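Local structure of AvrRxo1-ORF1 (Xanthomonas oryzae pv. oryzicola, 4Z8T) at residues K42-A47 / D105-S110; K99-P104 / S153-K158; D184-L189 / A219-R224; Y240-T245 / V252-V257. The protein is a type III effector with a polynucleotide kinase domain, which probably transfers phosphate to a substrate inside the plant cell, and which binds its interactor AvrRxo1-ORF2. All coordinates share one frame; numbering follows the deposited sequence.

Interaction 1: K42-A47 / D105-S110; sequences KLLDQA and DVFKSS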
loop_
_atom_site.group_PDB
_atom_site.type_symbol
_atom_site.label_atom_id
_atom_site.label_comp_id
_atom_site.label_asym_id
_atom_site.label_seq_id
_atom_site.Cartn_x
_atom_site.Cartn_y
_atom_site.Cartn_z
ATOM N N LYS A 42 32.159 -10.641 -35.840
ATOM C CA LYS A 42 32.069 -12.011 -35.373
ATOM C C LYS A 42 30.844 -12.195 -34.483
ATOM O O LYS A 42 30.090 -13.149 -34.651
ATOM C CB LYS A 42 33.319 -12.403 -34.591
ATOM C CG LYS A 42 33.298 -13.859 -34.167
ATOM C CD LYS A 42 34.477 -14.241 -33.283
ATOM C CE LYS A 42 34.285 -13.759 -31.856
ATOM N NZ LYS A 42 35.225 -14.442 -30.911
ATOM N N LEU A 43 30.653 -11.285 -33.539
ATOM C CA LEU A 43 29.525 -11.413 -32.621
ATOM C C LEU A 43 28.184 -11.260 -33.336
ATOM O O LEU A 43 27.219 -11.957 -32.994
ATOM C CB LEU A 43 29.647 -10.421 -31.468
ATOM C CG LEU A 43 30.912 -10.615 -30.625
ATOM C CD1 LEU A 43 30.909 -9.637 -29.468
ATOM C CD2 LEU A 43 31.013 -12.025 -30.111
ATOM N N LEU A 44 28.122 -10.365 -34.320
ATOM C CA LEU A 44 26.876 -10.169 -35.065
ATOM C C LEU A 44 26.583 -11.379 -35.934
ATOM O O LEU A 44 25.424 -11.773 -36.084
ATOM C CB LEU A 44 26.924 -8.896 -35.913
ATOM C CG LEU A 44 26.837 -7.595 -35.119
ATOM C CD1 LEU A 44 27.117 -6.380 -35.980
ATOM C CD2 LEU A 44 25.462 -7.468 -34.458
ATOM N N ASP A 45 27.628 -11.982 -36.500
ATOM C CA ASP A 45 27.436 -13.194 -37.293
ATOM C C ASP A 45 26.866 -14.313 -36.436
ATOM O O ASP A 45 25.963 -15.042 -36.864
ATOM C CB ASP A 45 28.752 -13.656 -37.929
ATOM C CG ASP A 45 29.186 -12.779 -39.084
ATOM O OD1 ASP A 45 28.344 -12.045 -39.640
ATOM O OD2 ASP A 45 30.379 -12.833 -39.451
ATOM N N GLN A 46 27.393 -14.445 -35.221
ATOM C CA GLN A 46 26.935 -15.491 -34.318
ATOM C C GLN A 46 25.469 -15.279 -33.938
ATOM O O GLN A 46 24.658 -16.207 -33.987
ATOM C CB GLN A 46 27.799 -15.523 -33.056
ATOM C CG GLN A 46 29.225 -16.009 -33.301
ATOM C CD GLN A 46 30.086 -15.966 -32.045
ATOM O OE1 GLN A 46 29.634 -15.550 -30.971
ATOM N NE2 GLN A 46 31.335 -16.403 -32.173
ATOM N N ALA A 47 25.148 -14.050 -33.557
ATOM C CA ALA A 47 23.792 -13.702 -33.127
ATOM C C ALA A 47 22.806 -13.904 -34.270
ATOM O O ALA A 47 21.691 -14.418 -34.084
ATOM C CB ALA A 47 23.759 -12.260 -32.637
ATOM N N ASP A 105 22.319 -7.255 -23.499
ATOM C CA ASP A 105 23.045 -8.082 -22.550
ATOM C C ASP A 105 23.677 -9.355 -23.125
ATOM O O ASP A 105 24.626 -9.880 -22.542
ATOM C CB ASP A 105 22.141 -8.428 -21.367
ATOM C CG ASP A 105 21.707 -7.202 -20.600
ATOM O OD1 ASP A 105 22.469 -6.213 -20.579
ATOM O OD2 ASP A 105 20.597 -7.223 -20.029
ATOM N N VAL A 106 23.166 -9.853 -24.253
ATOM C CA VAL A 106 23.717 -11.076 -24.842
ATOM C C VAL A 106 25.136 -10.885 -25.379
ATOM O O VAL A 106 25.845 -11.867 -25.594
ATOM C CB VAL A 106 22.848 -11.670 -25.987
ATOM C CG1 VAL A 106 21.418 -11.955 -25.512
ATOM C CG2 VAL A 106 22.865 -10.762 -27.211
ATOM N N PHE A 107 25.535 -9.633 -25.606
ATOM C CA PHE A 107 26.874 -9.357 -26.154
ATOM C C PHE A 107 27.889 -9.048 -25.073
ATOM O O PHE A 107 29.093 -8.972 -25.357
ATOM C CB PHE A 107 26.845 -8.180 -27.133
ATOM C CG PHE A 107 26.031 -8.444 -28.374
ATOM C CD1 PHE A 107 26.504 -9.308 -29.350
ATOM C CD2 PHE A 107 24.798 -7.827 -28.566
ATOM C CE1 PHE A 107 25.774 -9.567 -30.496
ATOM C CE2 PHE A 107 24.055 -8.081 -29.711
ATOM C CZ PHE A 107 24.547 -8.949 -30.683
ATOM N N LYS A 108 27.413 -8.849 -23.848
ATOM C CA LYS A 108 28.253 -8.288 -22.790
ATOM C C LYS A 108 29.399 -9.179 -22.353
ATOM O O LYS A 108 30.509 -8.692 -22.162
ATOM C CB LYS A 108 27.415 -7.882 -21.572
ATOM C CG LYS A 108 26.686 -6.565 -21.770
ATOM C CD LYS A 108 26.057 -6.093 -20.463
ATOM C CE LYS A 108 25.556 -4.673 -20.586
ATOM N NZ LYS A 108 24.443 -4.618 -21.568
ATOM N N SER A 109 29.144 -10.473 -22.201
ATOM C CA SER A 109 30.191 -11.383 -21.768
ATOM C C SER A 109 31.326 -11.414 -22.794
ATOM O O SER A 109 32.503 -11.308 -22.433
ATOM C CB SER A 109 29.631 -12.789 -21.561
ATOM O OG SER A 109 30.660 -13.680 -21.167
ATOM N N SER A 110 30.966 -11.531 -24.070
ATOM C CA SER A 110 31.969 -11.578 -25.128
ATOM C C SER A 110 32.762 -10.280 -25.190
ATOM O O SER A 110 33.983 -10.299 -25.362
ATOM C CB SER A 110 31.332 -11.874 -26.488
ATOM O OG SER A 110 30.902 -13.223 -26.567
#
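Phe107 reaches across to helix 34-60 and brings CD1, CE1 and CZ of its ring against Leu43, Leu44 and Ala47. CE1 lies 3.7 Å from the carbonyl O of Leu43, which sits at the ring edge, close to its plane. CD1 meets Leu43 CB at 4.0 Å, and CZ lies 3.9 Å from Ala47 CB. The small methyl of Ala47 suits this place because it lets the broad ring come close to the helix. Leu44 crosses the phenyl side chain at about a right angle, bringing CD2 to 4.2 Å from CZ.

One turn on, Leu43 branches over Ser110: CD2 approaches Ser110 CB at 3.6 Å, and CD1 touches the same carbon. The short serine side chain lets both methyls approach.

Phe107 CG stands anti to its carbonyl carbon (chi1 -65°), which carries the ring across to the helix. Val106 CG2 covers one ring face near the rim. Beyond this shell, helix 123-141 closes the site, with Leu133 on Phe107 and Phe137 on Leu44 and Ala47. Behind the contact, a salt bridge from Lys108 NZ to Asp105 OD1 (2.7 Å) braces the turn on either side of Phe107; NZ also bonds His127 ND1 and Ser130 OG, and Asp105 OD2 bonds Ser98 OG of the AvrRxo1-ORF2 chain.

No hydrogen bond joins the two segments, so their cohesion rests on apolar burial around one aromatic ring.

Interaction 2: K99-P104 / S153-K158; sequences KGCVNP and SIVVDK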
loop_
_atom_site.group_PDB
_atom_site.type_symbol
_atom_site.label_atom_id
_atom_site.label_comp_id
_atom_site.label_asym_id
_atom_site.label_seq_id
_atom_site.Cartn_x
_atom_site.Cartn_y
_atom_site.Cartn_z
ATOM N N LYS A 99 19.975 -18.570 -27.160
ATOM C CA LYS A 99 20.560 -17.458 -27.899
ATOM C C LYS A 99 19.675 -17.005 -29.062
ATOM O O LYS A 99 18.798 -17.749 -29.509
ATOM C CB LYS A 99 21.950 -17.846 -28.413
ATOM C CG LYS A 99 22.931 -18.187 -27.291
ATOM C CD LYS A 99 24.322 -18.462 -27.836
ATOM C CE LYS A 99 24.347 -19.715 -28.687
ATOM N NZ LYS A 99 24.069 -20.941 -27.888
ATOM N N GLY A 100 19.903 -15.783 -29.539
ATOM C CA GLY A 100 19.238 -15.307 -30.743
ATOM C C GLY A 100 18.242 -14.185 -30.510
ATOM O O GLY A 100 17.672 -13.646 -31.465
ATOM N N CYS A 101 18.034 -13.821 -29.247
ATOM C CA CYS A 101 17.076 -12.771 -28.907
ATOM C C CYS A 101 17.696 -11.382 -28.990
ATOM O O CYS A 101 18.916 -11.215 -28.804
ATOM C CB CYS A 101 16.515 -12.991 -27.497
ATOM S SG CYS A 101 15.714 -14.595 -27.275
ATOM N N VAL A 102 16.863 -10.384 -29.284
ATOM C CA VAL A 102 17.309 -8.989 -29.275
ATOM C C VAL A 102 17.381 -8.460 -27.848
ATOM O O VAL A 102 16.362 -8.304 -27.177
ATOM C CB VAL A 102 16.390 -8.081 -30.095
ATOM C CG1 VAL A 102 16.882 -6.637 -30.025
ATOM C CG2 VAL A 102 16.340 -8.552 -31.531
ATOM N N ASN A 103 18.605 -8.185 -27.403
ATOM C CA ASN A 103 18.900 -7.869 -26.015
ATOM C C ASN A 103 20.383 -7.513 -25.960
ATOM O O ASN A 103 21.212 -8.360 -26.274
ATOM C CB ASN A 103 18.641 -9.119 -25.170
ATOM C CG ASN A 103 18.895 -8.907 -23.695
ATOM O OD1 ASN A 103 19.418 -7.875 -23.274
ATOM N ND2 ASN A 103 18.527 -9.902 -22.893
ATOM N N PRO A 104 20.722 -6.276 -25.557
ATOM C CA PRO A 104 22.139 -5.873 -25.481
ATOM C C PRO A 104 22.950 -6.757 -24.552
ATOM O O PRO A 104 24.134 -6.996 -24.782
ATOM C CB PRO A 104 22.080 -4.450 -24.911
ATOM C CG PRO A 104 20.720 -4.322 -24.297
ATOM C CD PRO A 104 19.817 -5.195 -25.128
ATOM N N SER A 153 10.455 -14.520 -37.726
ATOM C CA SER A 153 9.994 -14.197 -36.377
ATOM C C SER A 153 11.202 -13.844 -35.524
ATOM O O SER A 153 12.296 -14.384 -35.718
ATOM C CB SER A 153 9.264 -15.380 -35.751
ATOM O OG SER A 153 7.961 -15.507 -36.302
ATOM N N ILE A 154 11.007 -12.931 -34.583
ATOM C CA ILE A 154 12.111 -12.459 -33.752
ATOM C C ILE A 154 11.650 -12.337 -32.310
ATOM O O ILE A 154 10.455 -12.300 -32.025
ATOM C CB ILE A 154 12.682 -11.100 -34.245
ATOM C CG1 ILE A 154 11.622 -9.995 -34.151
ATOM C CG2 ILE A 154 13.210 -11.219 -35.666
ATOM C CD1 ILE A 154 12.119 -8.610 -34.623
ATOM N N VAL A 155 12.611 -12.269 -31.397
ATOM C CA VAL A 155 12.297 -12.166 -29.977
ATOM C C VAL A 155 12.959 -10.938 -29.393
ATOM O O VAL A 155 14.165 -10.746 -29.552
ATOM C CB VAL A 155 12.800 -13.395 -29.190
ATOM C CG1 VAL A 155 12.348 -13.309 -27.729
ATOM C CG2 VAL A 155 12.310 -14.669 -29.822
ATOM N N VAL A 156 12.171 -10.099 -28.727
ATOM C CA VAL A 156 12.695 -8.897 -28.095
ATOM C C VAL A 156 12.583 -9.099 -26.596
ATOM O O VAL A 156 11.496 -9.252 -26.048
ATOM C CB VAL A 156 11.939 -7.631 -28.538
ATOM C CG1 VAL A 156 12.519 -6.384 -27.849
ATOM C CG2 VAL A 156 12.028 -7.476 -30.045
ATOM N N ASP A 157 13.748 -9.145 -25.959
ATOM C CA ASP A 157 13.895 -9.473 -24.566
ATOM C C ASP A 157 14.483 -8.242 -23.875
ATOM O O ASP A 157 15.693 -8.150 -23.694
ATOM C CB ASP A 157 14.882 -10.639 -24.487
ATOM C CG ASP A 157 15.064 -11.155 -23.097
ATOM O OD1 ASP A 157 14.260 -10.791 -22.210
ATOM O OD2 ASP A 157 16.012 -11.942 -22.899
ATOM N N LYS A 158 13.622 -7.287 -23.529
ATOM C CA LYS A 158 14.026 -6.010 -22.960
ATOM C C LYS A 158 12.970 -5.647 -21.944
ATOM O O LYS A 158 11.886 -6.241 -21.930
ATOM C CB LYS A 158 14.059 -4.917 -24.032
ATOM C CG LYS A 158 15.107 -5.095 -25.117
ATOM C CD LYS A 158 15.040 -3.908 -26.064
ATOM C CE LYS A 158 16.000 -4.062 -27.221
ATOM N NZ LYS A 158 16.181 -2.754 -27.906
HETATM O O HOH W 1 15.191 -13.018 -32.510
HETATM O O HOH W 2 17.326 -6.580 -21.578
#
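Val102 leans its side chain against the strand that its own backbone joins. CB lies 3.5 Å from the carbonyl O of Val155; CG2 stays near that oxygen, while CG1, anti to the backbone N (chi1 179°), runs out to Lys158 CE at 3.9 Å. The beta-branched residue thus covers the strand edge with one methyl and the aliphatic part of a lysine with the other. Phe137 and Leu141 of helix 123-141 pack on it. The extended Lys158 chain carries NZ on to Tyr169 OH.

The backbone of Val102 makes a single bridge with Val156: its N donates to Val155 O at 2.7 Å, and its O accepts from Asp157 N at 3.0 Å. Strand 154-157 is outermost in the central sheet of this P-loop-type kinase fold, and the loop 99-104 runs along its outer edge. A water extends the join, donating to Gly100 O and accepting from Val155 N. Gly100 suits its positive phi, where a CB would be jammed against the preceding carbonyl.

Cys101 SG packs on Val155 CG1 at 3.6 Å; Leu93 of helix 87-95 packs on Cys101 and Leu89 on Val155. Asn103 has its OD1 held by Asp105 N, while ND2 makes a weak bond to Asp157 OD2 at 3.2 Å, the amide and carboxylate planes 79° apart. Asp157 also touches the probable Walker A loop, and a second water links Asn103 OD1 to Asp157 O.

Interaction 3: D184-L189 / A219-R224; sequences DIDAPL and AVRSNR. With SO4 (sulfate ion), chain F.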
loop_
_atom_site.group_PDB
_atom_site.type_symbol
_atom_site.label_atom_id
_atom_site.label_comp_id
_atom_site.label_asym_id
_atom_site.label_seq_id
_atom_site.Cartn_x
_atom_site.Cartn_y
_atom_site.Cartn_z
ATOM N N ASP A 184 3.904 -10.180 -20.507
ATOM C CA ASP A 184 4.294 -9.120 -19.591
ATOM C C ASP A 184 4.370 -9.784 -18.218
ATOM O O ASP A 184 3.413 -10.412 -17.775
ATOM C CB ASP A 184 3.198 -8.053 -19.636
ATOM C CG ASP A 184 3.567 -6.781 -18.914
ATOM O OD1 ASP A 184 4.700 -6.664 -18.398
ATOM O OD2 ASP A 184 2.699 -5.885 -18.865
ATOM N N ILE A 185 5.531 -9.681 -17.575
ATOM C CA ILE A 185 5.820 -10.470 -16.381
ATOM C C ILE A 185 6.155 -9.532 -15.233
ATOM O O ILE A 185 7.055 -8.697 -15.345
ATOM C CB ILE A 185 7.024 -11.411 -16.630
ATOM C CG1 ILE A 185 6.712 -12.393 -17.782
ATOM C CG2 ILE A 185 7.327 -12.200 -15.354
ATOM C CD1 ILE A 185 7.414 -12.076 -19.099
ATOM N N ASP A 186 5.414 -9.661 -14.136
ATOM C CA ASP A 186 5.594 -8.791 -12.975
ATOM C C ASP A 186 5.965 -9.576 -11.728
ATOM O O ASP A 186 5.466 -10.685 -11.514
ATOM C CB ASP A 186 4.301 -8.043 -12.661
ATOM C CG ASP A 186 4.480 -7.039 -11.553
ATOM O OD1 ASP A 186 4.873 -5.892 -11.869
ATOM O OD2 ASP A 186 4.263 -7.382 -10.364
ATOM N N ALA A 187 6.837 -8.985 -10.915
ATOM C CA ALA A 187 7.085 -9.464 -9.561
ATOM C C ALA A 187 7.241 -8.259 -8.653
ATOM O O ALA A 187 7.595 -7.173 -9.110
ATOM C CB ALA A 187 8.344 -10.318 -9.524
ATOM N N PRO A 188 6.988 -8.441 -7.353
ATOM C CA PRO A 188 7.221 -7.353 -6.403
ATOM C C PRO A 188 8.669 -6.893 -6.480
ATOM O O PRO A 188 9.548 -7.696 -6.818
ATOM C CB PRO A 188 6.956 -8.015 -5.044
ATOM C CG PRO A 188 6.024 -9.135 -5.343
ATOM C CD PRO A 188 6.369 -9.623 -6.725
ATOM N N LEU A 189 8.906 -5.622 -6.177
ATOM C CA LEU A 189 10.248 -5.063 -6.273
ATOM C C LEU A 189 11.251 -5.861 -5.464
ATOM O O LEU A 189 12.355 -6.113 -5.929
ATOM C CB LEU A 189 10.245 -3.607 -5.825
ATOM C CG LEU A 189 11.589 -2.877 -5.762
ATOM C CD1 LEU A 189 12.345 -2.957 -7.076
ATOM C CD2 LEU A 189 11.336 -1.416 -5.400
ATOM N N ALA A 219 8.566 2.241 -13.750
ATOM C CA ALA A 219 8.237 2.437 -15.158
ATOM C C ALA A 219 7.367 1.310 -15.705
ATOM O O ALA A 219 6.387 1.560 -16.410
ATOM C CB ALA A 219 9.484 2.565 -15.970
ATOM N N VAL A 220 7.723 0.067 -15.394
ATOM C CA VAL A 220 6.984 -1.053 -15.959
ATOM C C VAL A 220 5.550 -1.100 -15.438
ATOM O O VAL A 220 4.619 -1.389 -16.188
ATOM C CB VAL A 220 7.728 -2.410 -15.763
ATOM C CG1 VAL A 220 7.531 -2.941 -14.376
ATOM C CG2 VAL A 220 7.263 -3.426 -16.809
ATOM N N ARG A 221 5.357 -0.767 -14.168
ATOM C CA ARG A 221 4.022 -0.767 -13.619
ATOM C C ARG A 221 3.202 0.430 -14.105
ATOM O O ARG A 221 2.045 0.273 -14.472
ATOM C CB ARG A 221 4.070 -0.831 -12.088
ATOM C CG ARG A 221 4.482 -2.216 -11.610
ATOM C CD ARG A 221 3.821 -2.523 -10.331
ATOM N NE ARG A 221 4.092 -3.883 -9.857
ATOM C CZ ARG A 221 3.867 -4.270 -8.614
ATOM N NH1 ARG A 221 3.360 -3.407 -7.738
ATOM N NH2 ARG A 221 4.153 -5.512 -8.252
ATOM N N SER A 222 3.811 1.611 -14.108
ATOM C CA SER A 222 3.074 2.835 -14.454
ATOM C C SER A 222 2.559 2.840 -15.889
ATOM O O SER A 222 1.529 3.464 -16.189
ATOM C CB SER A 222 3.940 4.079 -14.217
ATOM O OG SER A 222 4.214 4.232 -12.833
ATOM N N ASN A 223 3.272 2.157 -16.778
ATOM C CA ASN A 223 2.915 2.145 -18.190
ATOM C C ASN A 223 2.252 0.865 -18.663
ATOM O O ASN A 223 1.986 0.706 -19.847
ATOM C CB ASN A 223 4.147 2.440 -19.038
ATOM C CG ASN A 223 4.626 3.851 -18.855
ATOM O OD1 ASN A 223 3.920 4.795 -19.216
ATOM N ND2 ASN A 223 5.817 4.015 -18.294
ATOM N N ARG A 224 1.964 -0.040 -17.733
ATOM C CA ARG A 224 1.385 -1.332 -18.076
ATOM C C ARG A 224 0.018 -1.239 -18.756
ATOM O O ARG A 224 -0.238 -1.930 -19.746
ATOM C CB ARG A 224 1.294 -2.180 -16.800
ATOM C CG ARG A 224 0.689 -3.559 -16.979
ATOM C CD ARG A 224 1.187 -4.450 -15.867
ATOM N NE ARG A 224 2.510 -5.000 -16.172
ATOM C CZ ARG A 224 3.469 -5.229 -15.274
ATOM N NH1 ARG A 224 3.279 -4.919 -14.003
ATOM N NH2 ARG A 224 4.623 -5.777 -15.666
HETATM S S SO4 F . 3.709 -5.637 -4.647
HETATM O O1 SO4 F . 3.552 -6.358 -3.386
HETATM O O2 SO4 F . 2.666 -4.631 -4.799
HETATM O O3 SO4 F . 3.625 -6.577 -5.757
HETATM O O4 SO4 F . 5.014 -4.973 -4.672
HETATM O O HOH W 3 7.650 -6.293 -14.589
#
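Arg221 near the end of helix 210-222 and Arg224 at the start of helix 224-233 meet two aspartates at the end of strand 179-185 in a buried salt-bridge network. Each arginine grips one acid side-on. Arg224 NE bonds Asp184 OD2 at 2.8 Å and its NH2 bonds OD1 at 2.9 Å, both from above the carboxylate plane, the two planes 51° apart. Arg221 NE meets Asp186 OD1 at 2.9 Å, and NH2 reaches the syn lone pair of OD2 at 2.8 Å. The two pairs are joined at Asp186 OD1, which also accepts from Arg224 NH1 at 2.8 Å; both donors reach it from the same face. A bend at chi3 (-83°) turns the Arg224 guanidinium between both acids. Arginine suits here by spreading several N-H groups over two partners. Arg71 adds a second positive charge at Asp184 OD2.

Hydrogen bonds complete the shell: a water links Ile185 O to Arg224 NH2, and Tyr240 OH bonds Asp184 OD2.

Arg221 NH2 also holds sulfate O3 at 2.8 Å, and NH1 bonds O2 at 3.3 Å. Pro188 packs beside the ion, which probably came from the crystallisation liquor. With carboxylate on one edge and anion on another, the Arg221 guanidinium is fixed in rotation, and both aspartates probably stay ionised.

Interaction 4: Y240-T245 / V252-V257; sequences YRLFGT and VMVASV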
loop_
_atom_site.group_PDB
_atom_site.type_symbol
_atom_site.label_atom_id
_atom_site.label_comp_id
_atom_site.label_asym_id
_atom_site.label_seq_id
_atom_site.Cartn_x
_atom_site.Cartn_y
_atom_site.Cartn_z
ATOM N N TYR A 240 -1.840 -10.520 -25.885
ATOM C CA TYR A 240 -1.206 -9.997 -24.673
ATOM C C TYR A 240 -1.566 -10.883 -23.479
ATOM O O TYR A 240 -2.729 -11.212 -23.267
ATOM C CB TYR A 240 -1.688 -8.563 -24.404
ATOM C CG TYR A 240 -1.213 -8.014 -23.077
ATOM C CD1 TYR A 240 -1.931 -8.260 -21.907
ATOM C CD2 TYR A 240 -0.044 -7.270 -22.986
ATOM C CE1 TYR A 240 -1.500 -7.788 -20.687
ATOM C CE2 TYR A 240 0.397 -6.777 -21.756
ATOM C CZ TYR A 240 -0.339 -7.049 -20.613
ATOM O OH TYR A 240 0.083 -6.561 -19.393
ATOM N N ARG A 241 -0.563 -11.247 -22.675
ATOM C CA ARG A 241 -0.824 -11.929 -21.406
ATOM C C ARG A 241 0.025 -11.293 -20.333
ATOM O O ARG A 241 1.204 -10.994 -20.564
ATOM C CB ARG A 241 -0.470 -13.417 -21.500
ATOM C CG ARG A 241 -1.486 -14.239 -22.277
ATOM C CD ARG A 241 -1.006 -15.683 -22.425
ATOM N NE ARG A 241 0.090 -15.762 -23.397
ATOM C CZ ARG A 241 0.978 -16.748 -23.430
ATOM N NH1 ARG A 241 0.902 -17.728 -22.536
ATOM N NH2 ARG A 241 1.944 -16.739 -24.336
ATOM N N LEU A 242 -0.571 -11.092 -19.164
ATOM C CA LEU A 242 0.117 -10.504 -18.022
ATOM C C LEU A 242 0.182 -11.536 -16.922
ATOM O O LEU A 242 -0.837 -12.062 -16.510
ATOM C CB LEU A 242 -0.684 -9.317 -17.485
ATOM C CG LEU A 242 -0.231 -8.743 -16.130
ATOM C CD1 LEU A 242 1.218 -8.232 -16.159
ATOM C CD2 LEU A 242 -1.188 -7.605 -15.773
ATOM N N PHE A 243 1.388 -11.808 -16.429
ATOM C CA PHE A 243 1.547 -12.769 -15.335
ATOM C C PHE A 243 2.090 -12.024 -14.151
ATOM O O PHE A 243 3.011 -11.238 -14.303
ATOM C CB PHE A 243 2.534 -13.880 -15.721
ATOM C CG PHE A 243 2.044 -14.763 -16.831
ATOM C CD1 PHE A 243 1.233 -15.855 -16.567
ATOM C CD2 PHE A 243 2.366 -14.476 -18.153
ATOM C CE1 PHE A 243 0.769 -16.666 -17.613
ATOM C CE2 PHE A 243 1.907 -15.286 -19.192
ATOM C CZ PHE A 243 1.114 -16.364 -18.926
ATOM N N GLY A 244 1.510 -12.265 -12.981
ATOM C CA GLY A 244 1.953 -11.621 -11.760
ATOM C C GLY A 244 2.355 -12.686 -10.770
ATOM O O GLY A 244 2.208 -13.877 -11.047
ATOM N N THR A 245 2.865 -12.256 -9.625
ATOM C CA THR A 245 3.436 -13.192 -8.661
ATOM C C THR A 245 2.565 -13.269 -7.415
ATOM O O THR A 245 2.314 -12.261 -6.755
ATOM C CB THR A 245 4.866 -12.773 -8.292
ATOM O OG1 THR A 245 5.657 -12.672 -9.487
ATOM C CG2 THR A 245 5.504 -13.821 -7.339
ATOM N N VAL A 252 1.016 -16.350 -11.861
ATOM C CA VAL A 252 -0.366 -16.639 -12.207
ATOM C C VAL A 252 -0.808 -15.642 -13.262
ATOM O O VAL A 252 -0.289 -14.526 -13.316
ATOM C CB VAL A 252 -1.299 -16.546 -10.987
ATOM C CG1 VAL A 252 -0.944 -17.610 -9.954
ATOM C CG2 VAL A 252 -1.179 -15.185 -10.359
HETATM N N MSE A 253 -1.755 -16.052 -14.091
HETATM C CA MSE A 253 -2.312 -15.159 -15.101
HETATM C C MSE A 253 -3.158 -14.101 -14.422
HETATM O O MSE A 253 -3.978 -14.403 -13.540
HETATM C CB MSE A 253 -3.185 -15.943 -16.070
HETATM C CG MSE A 253 -3.839 -15.079 -17.091
HETATM SE SE MSE A 253 -2.637 -14.858 -18.587
HETATM C CE MSE A 253 -2.508 -16.726 -19.246
ATOM N N VAL A 254 -2.977 -12.852 -14.840
ATOM C CA VAL A 254 -3.656 -11.745 -14.183
ATOM C C VAL A 254 -4.638 -11.052 -15.130
ATOM O O VAL A 254 -5.768 -10.760 -14.750
ATOM C CB VAL A 254 -2.634 -10.738 -13.639
ATOM C CG1 VAL A 254 -3.345 -9.465 -13.134
ATOM C CG2 VAL A 254 -1.857 -11.368 -12.495
ATOM N N ALA A 255 -4.199 -10.780 -16.354
ATOM C CA ALA A 255 -5.090 -10.184 -17.361
ATOM C C ALA A 255 -4.617 -10.637 -18.730
ATOM O O ALA A 255 -3.464 -11.020 -18.893
ATOM C CB ALA A 255 -5.087 -8.646 -17.268
ATOM N N SER A 256 -5.488 -10.565 -19.728
ATOM C CA SER A 256 -5.112 -11.046 -21.050
ATOM C C SER A 256 -5.945 -10.437 -22.157
ATOM O O SER A 256 -7.111 -10.089 -21.958
ATOM C CB SER A 256 -5.213 -12.580 -21.123
ATOM O OG SER A 256 -6.546 -13.032 -20.899
ATOM N N VAL A 257 -5.347 -10.309 -23.333
ATOM C CA VAL A 257 -6.127 -9.963 -24.515
ATOM C C VAL A 257 -5.740 -10.981 -25.569
ATOM O O VAL A 257 -4.642 -10.923 -26.113
ATOM C CB VAL A 257 -5.837 -8.543 -25.014
ATOM C CG1 VAL A 257 -6.858 -8.171 -26.107
ATOM C CG2 VAL A 257 -5.892 -7.516 -23.871
#
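Phe243 and selenomethionine Met253 face each other across a beta hairpin, made by strands 238-245 and 251-258 of the central sheet. SE sits over one face of the ring, 4.3 Å from its centroid, in a Met-aromatic contact. Bends at chi2 (87°) and chi3 (64°) fold the chain back, so that CE approaches Phe243 CZ at 3.7 Å. An unbranched, flexible side chain can bend to lie over the ring; selenium replaces methionine's sulfur. On the same face of the sheet, Arg241 crosses Met253 obliquely and lays its aliphatic CD against CE at 3.7 Å, while its guanidinium goes on to Lys85 O.

The opposite sheet face carries Tyr240, Leu242, Ala255 and Val257. Leu242 CD2 touches Val254 CG1 at 3.9 Å, and Tyr240 CB meets Val257 CB. The small Ala255 lets its CB come beside Leu242 CD2, and helix 224-233 covers Tyr240 and Leu242.

Between Leu242 and Phe243 the antiparallel register slips by one residue, a beta bulge: Leu242 N takes Ala255 O, whereas Leu242 O receives Val254 N at 2.8 Å. The bulge turns Val254 toward the partner strand, where glycine suits the close approach at position 244: Val254 CG2 lies 3.5 Å from Gly244 N.

All four contacts are largely buried, but their chemistry changes across the fold. Interaction 1 joins helix 34-60 to the turn leading into helix 108-113 by apolar packing about 15 Å from the chain centre, whereas interaction 2, nearest that centre, adds backbone bonds at the edge of the sheet. The two touch through Val106 and Cys101, and share helix 123-141 as a cover. Interaction 3 is ionic, and interaction 4 is a backbone-bonded hairpin; they meet directly through neighbouring strands 179-185 and 238-245. Interactions 2, 3 and 4 all involve one sheet, at different strands, while interaction 1 lies on the opposite side of the chain's centre from 3 and 4.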